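Local coordinates for enoyl-CoA hydratase/isomerase family protein (Mycobacterium tuberculosis, PDB 4FN7) that probably acts on unsaturated acyl-CoA thioesters in lipid metabolism, as a hydratase or isomerase of the crotonase superfamily, at residues 58-62 / 103-108; 122-128 / 161-166. All blocks are in the same frame, centred on the assembly; numbering follows the deposited sequence. Where two conformers were deposited one is given.

Contact 1 of 2, residues 58-62 / 103-108; sequences FSGGF and HAIAMG
Met107 lays its side chain over one face of the Phe62 ring. Its CB sits almost on the ring normal, 3.6 Å from the centroid, and CG follows over the rim. With CG anti to the backbone N (chi1 -174°) and a bend at the next bond, the chain runs obliquely across the ring until SD comes 3.4 Å from Phe62 CZ, a Met-aromatic contact made well off the ring normal. Met78 and Leu79 of helix 73-90 also touch the Phe62 side chain. Phe58, by contrast, presents its edge: CE2 lies 3.5 Å from Gly108 O, near the ring plane, while Ala104 CB packs against CD2. In the crotonase fold these two segments usually bring together the N-H groups of the oxyanion hole; here Phe62 N and Met107 N, 4.4 Å apart, are probably that pair, the latter in the first turn of helix 107-112. The backbones are joined by a short parallel bridge. Ser59 O takes a nearly straight bond from Ile105 N at 3.0 Å, and Gly108 CA-H also points at this oxygen, 3.6 Å from CA. Phe58 N and Ser59 N share His103 O, the second at a longer 3.3 Å. Ser59 OG accepts from Gly61 N, closing an ST turn, and also bonds Asn24 O; the positive phi of Gly61 suits glycine.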
loop_
_atom_site.group_PDB
_atom_site.type_symbol
_atom_site.label_atom_id
_atom_site.label_comp_id
_atom_site.label_asym_id
_atom_site.label_seq_id
_atom_site.Cartn_x
_atom_site.Cartn_y
_atom_site.Cartn_z
ATOM N N PHE A 58 -3.330 4.444 24.997
ATOM C CA PHE A 58 -4.110 3.315 24.516
ATOM C C PHE A 58 -3.493 2.083 25.179
ATOM O O PHE A 58 -4.106 1.453 26.041
ATOM C CB PHE A 58 -4.077 3.218 22.995
ATOM C CG PHE A 58 -4.912 2.091 22.447
ATOM C CD1 PHE A 58 -6.297 2.138 22.521
ATOM C CD2 PHE A 58 -4.317 0.986 21.863
ATOM C CE1 PHE A 58 -7.072 1.104 22.029
ATOM C CE2 PHE A 58 -5.085 -0.055 21.362
ATOM C CZ PHE A 58 -6.469 0.006 21.442
ATOM N N SER A 59 -2.258 1.767 24.801
ATOM C CA SER A 59 -1.458 0.778 25.519
ATOM C C SER A 59 0.013 0.953 25.193
ATOM O O SER A 59 0.382 1.164 24.032
ATOM C CB SER A 59 -1.883 -0.647 25.182
ATOM O OG SER A 59 -0.919 -1.577 25.665
ATOM N N GLY A 60 0.853 0.852 26.221
ATOM C CA GLY A 60 2.290 0.938 26.044
ATOM C C GLY A 60 2.954 -0.321 25.518
ATOM O O GLY A 60 4.164 -0.324 25.320
ATOM N N GLY A 61 2.188 -1.388 25.295
ATOM C CA GLY A 61 2.741 -2.598 24.707
ATOM C C GLY A 61 2.644 -3.808 25.612
ATOM O O GLY A 61 1.810 -3.836 26.504
ATOM N N PHE A 62 3.480 -4.814 25.378
ATOM C CA PHE A 62 3.555 -5.959 26.280
ATOM C C PHE A 62 4.074 -5.538 27.652
ATOM O O PHE A 62 4.595 -4.438 27.822
ATOM C CB PHE A 62 4.482 -7.035 25.718
ATOM C CG PHE A 62 3.924 -7.781 24.536
ATOM C CD1 PHE A 62 4.580 -7.757 23.308
ATOM C CD2 PHE A 62 2.767 -8.531 24.653
ATOM C CE1 PHE A 62 4.083 -8.456 22.221
ATOM C CE2 PHE A 62 2.266 -9.236 23.568
ATOM C CZ PHE A 62 2.923 -9.197 22.354
ATOM N N HIS A 103 -1.086 7.239 23.583
ATOM C CA HIS A 103 -0.104 6.588 22.726
ATOM C C HIS A 103 -0.318 5.086 22.615
ATOM O O HIS A 103 -0.871 4.459 23.522
ATOM C CB HIS A 103 1.294 6.908 23.240
ATOM C CG HIS A 103 1.494 8.364 23.502
ATOM N ND1 HIS A 103 1.523 9.296 22.488
ATOM C CD2 HIS A 103 1.619 9.056 24.657
ATOM C CE1 HIS A 103 1.683 10.499 23.005
ATOM N NE2 HIS A 103 1.746 10.382 24.320
ATOM N N ALA A 104 0.127 4.519 21.502
ATOM C CA ALA A 104 -0.015 3.097 21.240
ATOM C C ALA A 104 1.335 2.585 20.766
ATOM O O ALA A 104 1.775 2.902 19.656
ATOM C CB ALA A 104 -1.101 2.844 20.185
ATOM N N ILE A 105 1.992 1.811 21.621
ATOM C CA ILE A 105 3.367 1.395 21.378
ATOM C C ILE A 105 3.477 -0.117 21.326
ATOM O O ILE A 105 2.898 -0.817 22.156
ATOM C CB ILE A 105 4.296 1.902 22.504
ATOM C CG1 ILE A 105 4.095 3.402 22.745
ATOM C CG2 ILE A 105 5.762 1.571 22.191
ATOM C CD1 ILE A 105 4.459 4.280 21.554
ATOM N N ALA A 106 4.232 -0.618 20.352
ATOM C CA ALA A 106 4.512 -2.046 20.245
ATOM C C ALA A 106 3.200 -2.836 20.206
ATOM O O ALA A 106 2.364 -2.574 19.345
ATOM C CB ALA A 106 5.434 -2.497 21.384
ATOM N N MET A 107 2.999 -3.789 21.113
ATOM C CA MET A 107 1.743 -4.551 21.090
ATOM C C MET A 107 0.505 -3.644 21.178
ATOM O O MET A 107 -0.567 -4.017 20.702
ATOM C CB MET A 107 1.705 -5.614 22.195
ATOM C CG MET A 107 0.490 -6.550 22.132
ATOM S SD MET A 107 0.430 -7.633 20.676
ATOM C CE MET A 107 -1.282 -7.439 20.180
ATOM N N GLY A 108 0.640 -2.476 21.799
ATOM C CA GLY A 108 -0.435 -1.501 21.786
ATOM C C GLY A 108 -0.760 -1.037 20.374
ATOM O O GLY A 108 -1.931 -0.905 20.012
#

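Contact 2 of 2, residues 122-128 / 161-166; sequences HAYNIQA and AKTFFG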
loop_
_atom_site.group_PDB
_atom_site.type_symbol
_atom_site.label_atom_id
_atom_site.label_comp_id
_atom_site.label_asym_id
_atom_site.label_seq_id
_atom_site.Cartn_x
_atom_site.Cartn_y
_atom_site.Cartn_z
ATOM N N HIS A 122 -4.628 14.143 17.439
ATOM C CA HIS A 122 -3.479 14.560 16.647
ATOM C C HIS A 122 -2.146 14.214 17.288
ATOM O O HIS A 122 -1.221 13.782 16.605
ATOM C CB HIS A 122 -3.528 16.069 16.391
ATOM C CG HIS A 122 -2.252 16.624 15.839
ATOM N ND1 HIS A 122 -1.301 17.233 16.629
ATOM C CD2 HIS A 122 -1.764 16.649 14.577
ATOM C CE1 HIS A 122 -0.285 17.616 15.877
ATOM N NE2 HIS A 122 -0.540 17.273 14.627
ATOM N N ALA A 123 -2.043 14.417 18.596
ATOM C CA ALA A 123 -0.751 14.313 19.270
ATOM C C ALA A 123 -0.347 12.893 19.677
ATOM O O ALA A 123 0.790 12.669 20.103
ATOM C CB ALA A 123 -0.711 15.243 20.481
ATOM N N TYR A 124 -1.258 11.934 19.545
ATOM C CA TYR A 124 -0.986 10.588 20.048
ATOM C C TYR A 124 -0.018 9.820 19.156
ATOM O O TYR A 124 -0.258 9.615 17.964
ATOM C CB TYR A 124 -2.278 9.779 20.262
ATOM C CG TYR A 124 -3.279 10.413 21.209
ATOM C CD1 TYR A 124 -2.911 11.456 22.050
ATOM C CD2 TYR A 124 -4.591 9.961 21.258
ATOM C CE1 TYR A 124 -3.828 12.038 22.910
ATOM C CE2 TYR A 124 -5.518 10.534 22.111
ATOM C CZ TYR A 124 -5.133 11.574 22.935
ATOM O OH TYR A 124 -6.055 12.149 23.789
ATOM N N ASN A 125 1.078 9.387 19.763
ATOM C CA ASN A 125 2.115 8.663 19.052
ATOM C C ASN A 125 1.786 7.192 18.890
ATOM O O ASN A 125 1.285 6.550 19.810
ATOM C CB ASN A 125 3.441 8.807 19.787
ATOM C CG ASN A 125 4.002 10.198 19.697
ATOM O OD1 ASN A 125 3.739 10.932 18.752
ATOM N ND2 ASN A 125 4.805 10.561 20.673
ATOM N N ILE A 126 2.081 6.670 17.708
ATOM C CA ILE A 126 1.881 5.263 17.410
ATOM C C ILE A 126 3.199 4.746 16.844
ATOM O O ILE A 126 3.763 5.337 15.913
ATOM C CB ILE A 126 0.737 5.070 16.404
ATOM C CG1 ILE A 126 -0.526 5.776 16.922
ATOM C CG2 ILE A 126 0.483 3.586 16.176
ATOM C CD1 ILE A 126 -1.571 6.020 15.879
ATOM N N GLN A 127 3.720 3.678 17.433
ATOM C CA GLN A 127 5.090 3.275 17.144
ATOM C C GLN A 127 5.332 1.827 17.522
ATOM O O GLN A 127 4.977 1.399 18.620
ATOM C CB GLN A 127 6.067 4.151 17.932
ATOM C CG GLN A 127 7.537 3.864 17.641
ATOM C CD GLN A 127 8.470 4.405 18.709
ATOM O OE1 GLN A 127 8.046 4.728 19.819
ATOM N NE2 GLN A 127 9.755 4.494 18.382
ATOM N N ALA A 128 5.940 1.077 16.606
ATOM C CA ALA A 128 6.547 -0.201 16.958
ATOM C C ALA A 128 7.990 0.116 17.355
ATOM O O ALA A 128 8.849 0.278 16.487
ATOM C CB ALA A 128 6.509 -1.169 15.778
ATOM N N ALA A 161 11.746 1.769 13.507
ATOM C CA ALA A 161 10.937 2.070 14.690
ATOM C C ALA A 161 10.342 3.475 14.605
ATOM O O ALA A 161 10.292 4.203 15.595
ATOM C CB ALA A 161 11.776 1.911 15.960
ATOM N N LYS A 162 9.894 3.860 13.416
ATOM C CA LYS A 162 9.393 5.216 13.219
ATOM C C LYS A 162 8.151 5.509 14.063
ATOM O O LYS A 162 7.271 4.661 14.211
ATOM C CB LYS A 162 9.101 5.482 11.738
ATOM C CG LYS A 162 8.560 6.888 11.497
ATOM C CD LYS A 162 8.376 7.179 10.026
ATOM C CE LYS A 162 7.694 8.517 9.799
ATOM N NZ LYS A 162 7.525 8.773 8.345
ATOM N N THR A 163 8.097 6.711 14.627
ATOM C CA THR A 163 6.917 7.157 15.359
ATOM C C THR A 163 6.010 7.955 14.439
ATOM O O THR A 163 6.473 8.832 13.716
ATOM C CB THR A 163 7.300 8.035 16.562
ATOM O OG1 THR A 163 8.102 7.272 17.468
ATOM C CG2 THR A 163 6.053 8.505 17.288
ATOM N N PHE A 164 4.720 7.631 14.463
ATOM C CA PHE A 164 3.717 8.318 13.657
ATOM C C PHE A 164 2.714 9.002 14.580
ATOM O O PHE A 164 2.486 8.555 15.700
ATOM C CB PHE A 164 2.971 7.319 12.761
ATOM C CG PHE A 164 3.864 6.538 11.838
ATOM C CD1 PHE A 164 3.987 6.892 10.503
ATOM C CD2 PHE A 164 4.550 5.425 12.298
ATOM C CE1 PHE A 164 4.802 6.162 9.647
ATOM C CE2 PHE A 164 5.364 4.696 11.449
ATOM C CZ PHE A 164 5.486 5.060 10.127
ATOM N N PHE A 165 2.105 10.080 14.102
ATOM C CA PHE A 165 1.026 10.720 14.840
ATOM C C PHE A 165 0.217 11.584 13.893
ATOM O O PHE A 165 0.723 12.026 12.865
ATOM C CB PHE A 165 1.578 11.558 15.996
ATOM C CG PHE A 165 2.442 12.706 15.561
ATOM C CD1 PHE A 165 1.896 13.966 15.380
ATOM C CD2 PHE A 165 3.801 12.530 15.338
ATOM C CE1 PHE A 165 2.690 15.032 14.983
ATOM C CE2 PHE A 165 4.598 13.592 14.939
ATOM C CZ PHE A 165 4.039 14.843 14.762
ATOM N N GLY A 166 -1.045 11.818 14.230
ATOM C CA GLY A 166 -1.855 12.760 13.477
ATOM C C GLY A 166 -1.816 12.491 11.982
ATOM O O GLY A 166 -2.068 11.370 11.535
HETATM O O HOH W 1 -2.307 10.332 16.250
HETATM O O HOH W 2 6.717 2.054 14.142
#
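Phe164 O accepts the short bond from Ile126 N, 2.8 Å long and in the carbonyl plane, and Asn125 CA-H leans on the same oxygen. With the return bond from Phe164 N to Ile126 O, this forms an antiparallel hydrogen-bonded pair that adds strand 163-164 to the small three-stranded sheet of the crotonase fold. Ile126 and Phe164 share one face of it, turned to helix 166-172; Ile126 O itself meets the Phe164 ring at its edge, in plane. On the other face Gln127 passes across Thr163. Extended, with CG anti to the backbone N (chi1 -177°), Gln127 carries its amide past Thr163 OG1, which lies 3.1 Å from CD, so that NE2 can donate to Ala161 O at 2.9 Å. The acceptor lies close to the amide plane, which favours this rotation of the amide. Asn125 rests its CB and CG on the Thr163 methyl CG2. Farther along, Phe165 and Asn125 run side by side, and the Phe165 ring turns its edge to the face of His122 in an offset edge-to-face pair, planes 88° apart. Leu198 of a neighbouring subunit packs on Ala161. Where direct bonds are missing, waters fill in: one accepts from Gly166 N and donates to Tyr124 O, and another accepts from Ala128 N and donates to Lys162 O at 2.7 Å.

How the contacts relate
Contacts 1 and 2 meet in one sheet, their centres 11 Å apart. Strand 126-127 is its middle member, with 103-105 parallel on one flank and 163-164 antiparallel on the other, so contact 2 extends from the strand that contact 1 leans on. The join is made by Ala106 N, 2.8 Å from Gln127 O and probably hydrogen-bonded to it; less certainly, His103 ND1 lies 2.8 Å from Asn125 N in the conformer given. Ala106 is the N-cap residue just before Met107, so Gln127 of contact 2 holds the backbone next to the probable oxyanion hole, while 161-166 lies one strand farther out, toward a neighbouring subunit.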